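Local coordinates for protein epsin-1 (Saccharomyces cerevisiae, PDB 5LOZ) that binds membranes rich in phosphatidylinositol bisphosphates through its ENTH domain, the part modelled here, and is required for endocytosis and for localizing actin, at residues A[45-50]-A[86-91]; A[62-67]-A[114-119]; A[80-85]-A[118-123]. All coordinates share one frame; numbering follows the deposited sequence.

Contact 1: A[45-50]-A[86-91]; sequences MLDKRL and LYIIKT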
loop_
_atom_site.group_PDB
_atom_site.type_symbol
_atom_site.label_atom_id
_atom_site.label_comp_id
_atom_site.label_asym_id
_atom_site.label_seq_id
_atom_site.Cartn_x
_atom_site.Cartn_y
_atom_site.Cartn_z
ATOM N N MET A 45 -6.089 5.356 6.354
ATOM C CA MET A 45 -6.940 4.267 5.830
ATOM C C MET A 45 -6.078 3.050 5.446
ATOM O O MET A 45 -6.423 1.932 5.728
ATOM C CB MET A 45 -7.744 4.745 4.618
ATOM C CG MET A 45 -8.694 3.652 4.030
ATOM S SD MET A 45 -9.895 2.939 5.245
ATOM C CE MET A 45 -10.287 4.406 6.122
ATOM N N LEU A 46 -4.930 3.307 4.826
ATOM C CA LEU A 46 -3.972 2.251 4.486
ATOM C C LEU A 46 -3.503 1.504 5.720
ATOM O O LEU A 46 -3.390 0.291 5.713
ATOM C CB LEU A 46 -2.778 2.871 3.695
ATOM C CG LEU A 46 -2.549 2.677 2.194
ATOM C CD1 LEU A 46 -3.754 2.194 1.377
ATOM C CD2 LEU A 46 -1.786 3.847 1.566
ATOM N N ASP A 47 -3.258 2.223 6.817
ATOM C CA ASP A 47 -2.891 1.587 8.061
ATOM C C ASP A 47 -4.002 0.687 8.617
ATOM O O ASP A 47 -3.732 -0.422 9.065
ATOM C CB ASP A 47 -2.495 2.621 9.139
ATOM C CG ASP A 47 -1.879 1.955 10.404
ATOM O OD1 ASP A 47 -1.047 1.001 10.280
ATOM O OD2 ASP A 47 -2.209 2.411 11.515
ATOM N N LYS A 48 -5.234 1.187 8.603
ATOM C CA LYS A 48 -6.392 0.371 8.965
ATOM C C LYS A 48 -6.519 -0.899 8.130
ATOM O O LYS A 48 -6.790 -1.948 8.660
ATOM C CB LYS A 48 -7.693 1.182 8.883
ATOM C CG LYS A 48 -7.834 2.201 10.016
ATOM C CD LYS A 48 -8.820 3.286 9.679
ATOM C CE LYS A 48 -9.020 4.231 10.864
ATOM N NZ LYS A 48 -9.629 5.502 10.383
ATOM N N ARG A 49 -6.343 -0.791 6.830
ATOM C CA ARG A 49 -6.523 -1.934 5.936
ATOM C C ARG A 49 -5.467 -3.020 6.235
ATOM O O ARG A 49 -5.774 -4.200 6.297
ATOM C CB ARG A 49 -6.439 -1.506 4.463
ATOM C CG ARG A 49 -7.563 -0.662 3.939
ATOM C CD ARG A 49 -8.873 -1.380 3.955
ATOM N NE ARG A 49 -9.811 -0.885 2.977
ATOM C CZ ARG A 49 -11.130 -0.950 3.055
ATOM N NH1 ARG A 49 -11.733 -1.442 4.125
ATOM N NH2 ARG A 49 -11.855 -0.486 2.050
ATOM N N LEU A 50 -4.223 -2.577 6.440
ATOM C CA LEU A 50 -3.086 -3.449 6.765
ATOM C C LEU A 50 -3.301 -4.255 8.027
ATOM O O LEU A 50 -2.774 -5.346 8.180
ATOM C CB LEU A 50 -1.822 -2.587 6.972
ATOM C CG LEU A 50 -0.631 -2.651 6.042
ATOM C CD1 LEU A 50 -0.961 -3.309 4.773
ATOM C CD2 LEU A 50 0.090 -1.214 5.897
ATOM N N LEU A 86 7.106 0.613 9.883
ATOM C CA LEU A 86 7.598 -0.565 9.161
ATOM C C LEU A 86 7.121 -1.880 9.809
ATOM O O LEU A 86 7.045 -2.909 9.133
ATOM C CB LEU A 86 9.121 -0.552 9.110
ATOM C CG LEU A 86 9.888 -0.929 7.830
ATOM C CD1 LEU A 86 11.222 -1.608 8.233
ATOM C CD2 LEU A 86 9.108 -1.757 6.867
ATOM N N TYR A 87 6.835 -1.854 11.113
ATOM C CA TYR A 87 6.555 -3.081 11.868
ATOM C C TYR A 87 5.408 -3.855 11.273
ATOM O O TYR A 87 5.527 -5.022 11.100
ATOM C CB TYR A 87 6.268 -2.817 13.340
ATOM C CG TYR A 87 6.074 -4.090 14.154
ATOM C CD1 TYR A 87 4.810 -4.548 14.466
ATOM C CD2 TYR A 87 7.160 -4.861 14.550
ATOM C CE1 TYR A 87 4.613 -5.734 15.187
ATOM C CE2 TYR A 87 6.979 -6.061 15.286
ATOM C CZ TYR A 87 5.697 -6.480 15.587
ATOM O OH TYR A 87 5.527 -7.615 16.324
ATOM N N ILE A 88 4.294 -3.188 10.984
ATOM C CA ILE A 88 3.128 -3.900 10.442
ATOM C C ILE A 88 3.470 -4.515 9.082
ATOM O O ILE A 88 3.129 -5.672 8.780
ATOM C CB ILE A 88 1.877 -3.003 10.299
ATOM C CG1 ILE A 88 0.677 -3.843 9.779
ATOM C CG2 ILE A 88 2.119 -1.793 9.362
ATOM C CD1 ILE A 88 0.383 -5.159 10.499
ATOM N N ILE A 89 4.251 -3.785 8.304
ATOM C CA ILE A 89 4.653 -4.315 7.011
ATOM C C ILE A 89 5.528 -5.560 7.168
ATOM O O ILE A 89 5.322 -6.605 6.500
ATOM C CB ILE A 89 5.326 -3.227 6.146
ATOM C CG1 ILE A 89 4.315 -2.082 5.866
ATOM C CG2 ILE A 89 5.838 -3.848 4.831
ATOM C CD1 ILE A 89 4.929 -0.818 5.179
ATOM N N LYS A 90 6.527 -5.443 8.033
ATOM C CA LYS A 90 7.479 -6.522 8.228
ATOM C C LYS A 90 6.757 -7.769 8.755
ATOM O O LYS A 90 6.981 -8.821 8.228
ATOM C CB LYS A 90 8.646 -6.107 9.137
ATOM C CG LYS A 90 8.443 -6.400 10.611
ATOM C CD LYS A 90 9.032 -7.728 10.996
ATOM C CE LYS A 90 9.673 -7.659 12.375
ATOM N NZ LYS A 90 11.007 -8.313 12.360
ATOM N N THR A 91 5.788 -7.628 9.669
ATOM C CA THR A 91 5.120 -8.822 10.211
ATOM C C THR A 91 4.328 -9.555 9.125
ATOM O O THR A 91 4.139 -10.784 9.203
ATOM C CB THR A 91 4.242 -8.562 11.437
ATOM O OG1 THR A 91 3.085 -7.796 11.084
ATOM C CG2 THR A 91 5.024 -7.851 12.500
#

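Contact 2: A[62-67]-A[114-119]; sequences KALTVI and KELTAL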
loop_
_atom_site.group_PDB
_atom_site.type_symbol
_atom_site.label_atom_id
_atom_site.label_comp_id
_atom_site.label_asym_id
_atom_site.label_seq_id
_atom_site.Cartn_x
_atom_site.Cartn_y
_atom_site.Cartn_z
ATOM N N LYS A 62 -4.120 -5.319 -1.104
ATOM C CA LYS A 62 -4.307 -4.150 -1.955
ATOM C C LYS A 62 -3.664 -2.884 -1.322
ATOM O O LYS A 62 -3.096 -2.061 -2.028
ATOM C CB LYS A 62 -5.775 -3.934 -2.251
ATOM C CG LYS A 62 -6.407 -5.081 -3.017
ATOM C CD LYS A 62 -7.895 -4.927 -3.136
ATOM C CE LYS A 62 -8.290 -4.007 -4.286
ATOM N NZ LYS A 62 -9.778 -3.959 -4.461
ATOM N N ALA A 63 -3.746 -2.779 -0.009
ATOM C CA ALA A 63 -3.095 -1.734 0.738
ATOM C C ALA A 63 -1.581 -1.772 0.461
ATOM O O ALA A 63 -0.963 -0.734 0.189
ATOM C CB ALA A 63 -3.359 -1.857 2.206
ATOM N N LEU A 64 -1.006 -2.970 0.459
ATOM C CA LEU A 64 0.415 -3.139 0.193
ATOM C C LEU A 64 0.756 -2.759 -1.207
ATOM O O LEU A 64 1.837 -2.171 -1.456
ATOM C CB LEU A 64 0.858 -4.581 0.496
ATOM C CG LEU A 64 0.906 -5.035 1.967
ATOM C CD1 LEU A 64 1.084 -6.571 2.062
ATOM C CD2 LEU A 64 2.032 -4.305 2.757
ATOM N N THR A 65 -0.132 -3.057 -2.152
ATOM C CA THR A 65 0.021 -2.630 -3.569
ATOM C C THR A 65 -0.007 -1.110 -3.711
ATOM O O THR A 65 0.807 -0.530 -4.431
ATOM C CB THR A 65 -1.077 -3.233 -4.492
ATOM O OG1 THR A 65 -1.030 -4.661 -4.384
ATOM C CG2 THR A 65 -0.887 -2.842 -5.917
ATOM N N VAL A 66 -0.945 -0.476 -3.018
ATOM C CA VAL A 66 -1.010 0.958 -2.983
ATOM C C VAL A 66 0.277 1.522 -2.375
ATOM O O VAL A 66 0.890 2.435 -2.965
ATOM C CB VAL A 66 -2.253 1.447 -2.212
ATOM C CG1 VAL A 66 -2.242 2.926 -2.060
ATOM C CG2 VAL A 66 -3.527 0.969 -2.923
ATOM N N ILE A 67 0.712 0.979 -1.218
ATOM C CA ILE A 67 1.945 1.492 -0.588
ATOM C C ILE A 67 3.182 1.393 -1.514
ATOM O O ILE A 67 4.014 2.302 -1.584
ATOM C CB ILE A 67 2.209 0.876 0.778
ATOM C CG1 ILE A 67 1.065 1.191 1.731
ATOM C CG2 ILE A 67 3.580 1.369 1.336
ATOM C CD1 ILE A 67 1.102 0.456 3.011
ATOM N N LYS A 114 7.158 -8.703 1.312
ATOM C CA LYS A 114 8.605 -8.989 1.152
ATOM C C LYS A 114 9.196 -8.059 0.087
ATOM O O LYS A 114 10.333 -7.586 0.249
ATOM C CB LYS A 114 8.850 -10.430 0.778
ATOM C CG LYS A 114 8.615 -11.429 1.911
ATOM C CD LYS A 114 8.729 -12.840 1.422
ATOM C CE LYS A 114 8.080 -13.846 2.372
ATOM N NZ LYS A 114 8.246 -15.312 1.941
ATOM N N GLU A 115 8.447 -7.775 -0.994
ATOM C CA GLU A 115 8.901 -6.832 -2.003
ATOM C C GLU A 115 9.069 -5.445 -1.442
ATOM O O GLU A 115 10.073 -4.750 -1.700
ATOM C CB GLU A 115 7.928 -6.788 -3.196
ATOM C CG GLU A 115 7.996 -8.010 -4.068
ATOM C CD GLU A 115 6.973 -7.987 -5.193
ATOM O OE1 GLU A 115 5.845 -7.435 -4.992
ATOM O OE2 GLU A 115 7.291 -8.534 -6.265
ATOM N N LEU A 116 8.106 -5.025 -0.649
ATOM C CA LEU A 116 8.101 -3.645 -0.117
ATOM C C LEU A 116 9.269 -3.427 0.838
ATOM O O LEU A 116 10.011 -2.441 0.698
ATOM C CB LEU A 116 6.756 -3.342 0.522
ATOM C CG LEU A 116 6.424 -2.002 1.111
ATOM C CD1 LEU A 116 6.749 -0.842 0.162
ATOM C CD2 LEU A 116 4.901 -2.079 1.509
ATOM N N THR A 117 9.482 -4.367 1.757
ATOM C CA THR A 117 10.600 -4.279 2.687
ATOM C C THR A 117 11.964 -4.429 2.039
ATOM O O THR A 117 12.937 -3.732 2.421
ATOM C CB THR A 117 10.468 -5.311 3.871
ATOM O OG1 THR A 117 10.521 -6.639 3.365
ATOM C CG2 THR A 117 9.145 -5.118 4.616
ATOM N N ALA A 118 12.068 -5.296 1.033
ATOM C CA ALA A 118 13.286 -5.394 0.251
ATOM C C ALA A 118 13.588 -4.049 -0.445
ATOM O O ALA A 118 14.762 -3.562 -0.422
ATOM C CB ALA A 118 13.217 -6.509 -0.784
ATOM N N LEU A 119 12.568 -3.443 -1.068
ATOM C CA LEU A 119 12.746 -2.178 -1.718
ATOM C C LEU A 119 13.155 -1.072 -0.731
ATOM O O LEU A 119 14.020 -0.236 -1.045
ATOM C CB LEU A 119 11.509 -1.770 -2.494
ATOM C CG LEU A 119 11.569 -0.454 -3.283
ATOM C CD1 LEU A 119 12.777 -0.462 -4.287
ATOM C CD2 LEU A 119 10.225 -0.164 -4.070
#

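Contact 3: A[80-85]-A[118-123]; sequences LWCREN and ALLSDD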
loop_
_atom_site.group_PDB
_atom_site.type_symbol
_atom_site.label_atom_id
_atom_site.label_comp_id
_atom_site.label_asym_id
_atom_site.label_seq_id
_atom_site.Cartn_x
_atom_site.Cartn_y
_atom_site.Cartn_z
ATOM N N LEU A 80 8.741 8.175 4.185
ATOM C CA LEU A 80 8.864 8.484 5.626
ATOM C C LEU A 80 7.881 7.685 6.451
ATOM O O LEU A 80 8.262 7.071 7.452
ATOM C CB LEU A 80 8.656 9.984 5.907
ATOM C CG LEU A 80 9.886 10.900 5.944
ATOM C CD1 LEU A 80 11.064 10.352 5.133
ATOM C CD2 LEU A 80 9.495 12.350 5.517
ATOM N N TRP A 81 6.617 7.712 6.033
ATOM C CA TRP A 81 5.578 7.017 6.748
ATOM C C TRP A 81 5.918 5.502 6.899
ATOM O O TRP A 81 5.887 4.973 8.000
ATOM C CB TRP A 81 4.246 7.182 6.060
ATOM C CG TRP A 81 3.109 6.542 6.772
ATOM C CD1 TRP A 81 2.309 7.119 7.727
ATOM C CD2 TRP A 81 2.629 5.200 6.609
ATOM N NE1 TRP A 81 1.366 6.219 8.159
ATOM C CE2 TRP A 81 1.540 5.033 7.497
ATOM C CE3 TRP A 81 3.029 4.113 5.821
ATOM C CZ2 TRP A 81 0.826 3.825 7.595
ATOM C CZ3 TRP A 81 2.313 2.900 5.924
ATOM C CH2 TRP A 81 1.230 2.780 6.793
ATOM N N CYS A 82 6.232 4.835 5.788
ATOM C CA CYS A 82 6.645 3.452 5.796
ATOM C C CYS A 82 7.735 3.161 6.812
ATOM O O CYS A 82 7.672 2.144 7.501
ATOM C CB CYS A 82 7.130 3.000 4.413
ATOM S SG CYS A 82 5.859 2.726 3.262
ATOM N N ARG A 83 8.773 4.008 6.869
ATOM C CA ARG A 83 9.869 3.759 7.804
ATOM C C ARG A 83 9.412 3.916 9.252
ATOM O O ARG A 83 9.789 3.123 10.127
ATOM C CB ARG A 83 11.087 4.627 7.509
ATOM C CG ARG A 83 11.632 4.426 6.128
ATOM C CD ARG A 83 13.079 4.886 6.028
ATOM N NE ARG A 83 13.505 4.888 4.616
ATOM C CZ ARG A 83 13.832 3.799 3.930
ATOM N NH1 ARG A 83 13.839 2.607 4.518
ATOM N NH2 ARG A 83 14.181 3.904 2.655
ATOM N N GLU A 84 8.551 4.887 9.510
ATOM C CA GLU A 84 7.986 5.033 10.846
ATOM C C GLU A 84 7.028 3.908 11.210
ATOM O O GLU A 84 6.885 3.572 12.384
ATOM C CB GLU A 84 7.262 6.392 11.005
ATOM C CG GLU A 84 8.137 7.516 11.432
ATOM C CD GLU A 84 8.832 7.228 12.750
ATOM O OE1 GLU A 84 8.168 7.191 13.801
ATOM O OE2 GLU A 84 10.052 7.001 12.731
ATOM N N ASN A 85 6.357 3.322 10.221
ATOM C CA ASN A 85 5.387 2.249 10.492
ATOM C C ASN A 85 5.801 0.904 9.889
ATOM O O ASN A 85 4.960 0.158 9.405
ATOM C CB ASN A 85 4.046 2.652 9.921
ATOM C CG ASN A 85 3.409 3.777 10.694
ATOM O OD1 ASN A 85 2.805 3.552 11.751
ATOM N ND2 ASN A 85 3.547 4.997 10.191
ATOM N N ALA A 118 12.068 -5.296 1.033
ATOM C CA ALA A 118 13.286 -5.394 0.251
ATOM C C ALA A 118 13.588 -4.049 -0.445
ATOM O O ALA A 118 14.762 -3.562 -0.422
ATOM C CB ALA A 118 13.217 -6.509 -0.784
ATOM N N LEU A 119 12.568 -3.443 -1.068
ATOM C CA LEU A 119 12.746 -2.178 -1.718
ATOM C C LEU A 119 13.155 -1.072 -0.731
ATOM O O LEU A 119 14.020 -0.236 -1.045
ATOM C CB LEU A 119 11.509 -1.770 -2.494
ATOM C CG LEU A 119 11.569 -0.454 -3.283
ATOM C CD1 LEU A 119 12.777 -0.462 -4.287
ATOM C CD2 LEU A 119 10.225 -0.164 -4.070
ATOM N N LEU A 120 12.519 -1.057 0.430
ATOM C CA LEU A 120 12.818 -0.082 1.475
ATOM C C LEU A 120 14.226 -0.225 2.075
ATOM O O LEU A 120 14.756 0.740 2.641
ATOM C CB LEU A 120 11.778 -0.135 2.604
ATOM C CG LEU A 120 10.395 0.425 2.240
ATOM C CD1 LEU A 120 9.370 0.083 3.339
ATOM C CD2 LEU A 120 10.513 1.972 2.025
ATOM N N SER A 121 14.807 -1.403 1.937
ATOM C CA SER A 121 16.190 -1.645 2.342
ATOM C C SER A 121 17.186 -1.270 1.255
ATOM O O SER A 121 18.368 -1.030 1.538
ATOM C CB SER A 121 16.402 -3.096 2.775
ATOM O OG SER A 121 15.779 -3.368 4.037
ATOM N N ASP A 122 16.720 -1.207 0.009
ATOM C CA ASP A 122 17.568 -1.009 -1.143
ATOM C C ASP A 122 17.519 0.438 -1.595
ATOM O O ASP A 122 16.878 0.773 -2.613
ATOM C CB ASP A 122 17.136 -1.985 -2.257
ATOM C CG ASP A 122 18.180 -2.110 -3.398
ATOM O OD1 ASP A 122 19.087 -1.266 -3.531
ATOM O OD2 ASP A 122 18.055 -3.049 -4.190
ATOM N N ASP A 123 18.218 1.310 -0.853
ATOM C CA ASP A 123 18.181 2.736 -1.150
ATOM C C ASP A 123 18.637 3.034 -2.582
ATOM O O ASP A 123 18.113 3.916 -3.242
ATOM C CB ASP A 123 19.072 3.543 -0.184
ATOM C CG ASP A 123 18.587 3.480 1.240
ATOM O OD1 ASP A 123 18.376 2.368 1.751
ATOM O OD2 ASP A 123 18.477 4.521 1.841
HETATM O O HOH W 1 15.080 2.297 0.344
#

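Contact 1: A[45-50]-A[86-91]
I88 packs its CG1 branch on CB and CG of L50 where the last turn of helix 36-50 runs beside the short helix 86-91. The CB of the isoleucine is directed toward the other helix and forks there. CG1, anti to the backbone N (chi1 -178°), lies 4.0 Å from L50 CB and almost as near L50 CG. One atom further on, the tip CD1 ends 3.9 Å from the carbonyl O of L50, an apolar methyl against a polar atom with no bond between them. The other branch, CG2, faces L50 CD2 and has D47 OD1 at 4.3 Å. The two segment axes approach to 10.9 Å, helices of the all-helical ENTH superhelix running in the same general direction and inclined by 34°. Cutting this isoleucine back to an alanine removes both branches and would probably leave L50 CB and CG without their neighbour, opening a gap between helix 86-91 and the last turn of helix 36-50. Deeper in, L50 CD2 reaches I89 CG1 at 4.3 Å; I89 itself goes on to L116 and T117 of helix 106-121, while L50 also rests on L64 and I67 of helix 57-73.

Contact 2: A[62-67]-A[114-119]
The backbones of helix 57-73 and helix 106-121 stand 7.7 Å apart at their nearest alpha carbons, those of L64 and L116, and no hydrogen bond joins the two segments. What fills the space between them is the side chain of L116, whose CB is directed toward helix 57-73. A first torsion near 180° swings CG away from the backbone N, and the leucine carries its two methyls across toward L64 and I67, residues that lie nearly one turn apart. CD2 does most of the touching: it sits 3.7 Å from I67 CG2 and 3.8 Å from L64 CD2, so a single methyl is shared by both partners. The second methyl, CD1, meets I67 CG2 alone of the two, at 4.0 Å. L116 and I67 cross at about a right angle, whereas L64 comes in aslant, its CB directed to the flank and only the end of the chain turned toward L116. In I67 it is the short branch, CG2, that is used, and CG1 leads off toward L50 of helix 36-50. All three residues are buried, and L116 also packs on I71 further along helix 57-73 and on I89 of helix 86-91. This is the buried aliphatic core of the ENTH domain's alpha-alpha superhelix, where side chains from helices 36-50, 57-73, 86-91 and 106-121 meet.

Contact 3: A[80-85]-A[118-123]
R83 hydrogen-bonds the carbonyl O of L120 through two nitrogens, reaching over from helix 76-84 with its chain extended from CG to NE. The guanidinium of R83 grips L120 O end-on, with NH1 at 2.8 Å and NH2 at 3.2 Å. The NH1 bond is the straighter, 160° at the hydrogen against 136° for NH2. Both lie close to the guanidinium plane, but they meet the carbonyl differently: NH2 comes in the carbonyl plane on a lone pair, while NH1 is tilted from that plane. A water in the guanidinium plane extends the link, accepting from R83 NH2 at 3.0 Å and donating to L119 O at 3.1 Å and, weakly, to L120 O.

The charged element is looser. D123 OD2 lies 4.4 Å from R83 NH2, well out of the guanidinium plane; no N-H points at it, so any attraction is probably a general electrostatic one.

Apolar contact comes from L120, whose CB is directed toward helix 76-84. Its CD1 touches C82 CB at 3.8 Å, and CD2 lies over one guanidinium face of R83, toward the rim. C82 continues inward to I67 and I71 of helix 57-73.

Beyond L120 the chain turns at D122, which N-caps helix 123-133 and makes a salt bridge with R125. Carbonyls near a helix C-terminus lack some of the amide partners present in mid-helix, and an arginine binding one of them is a form of helix C-terminal capping, here tying helix 76-84 to the end of helix 106-121 in the ENTH superhelix.

The three contacts lie close together in one ENTH domain, with centres 10 Å apart for contacts 1 and 2 and for contacts 2 and 3, and 12 Å for contacts 1 and 3. Contacts 2 and 3 both use helix 106-121, and 118-123 runs on past its end; they share A118 and L119. In chain order the first segments come at 45-50, 62-67 and 80-85, followed by 86-91 and then 114-119 and 118-123, so contact 1 interleaves with each of the others. I67 joins them physically, packing on L50 and on both C82 and W81. Helices distant in sequence thus close onto one continuous core, with contact 2 more deeply buried than its neighbours.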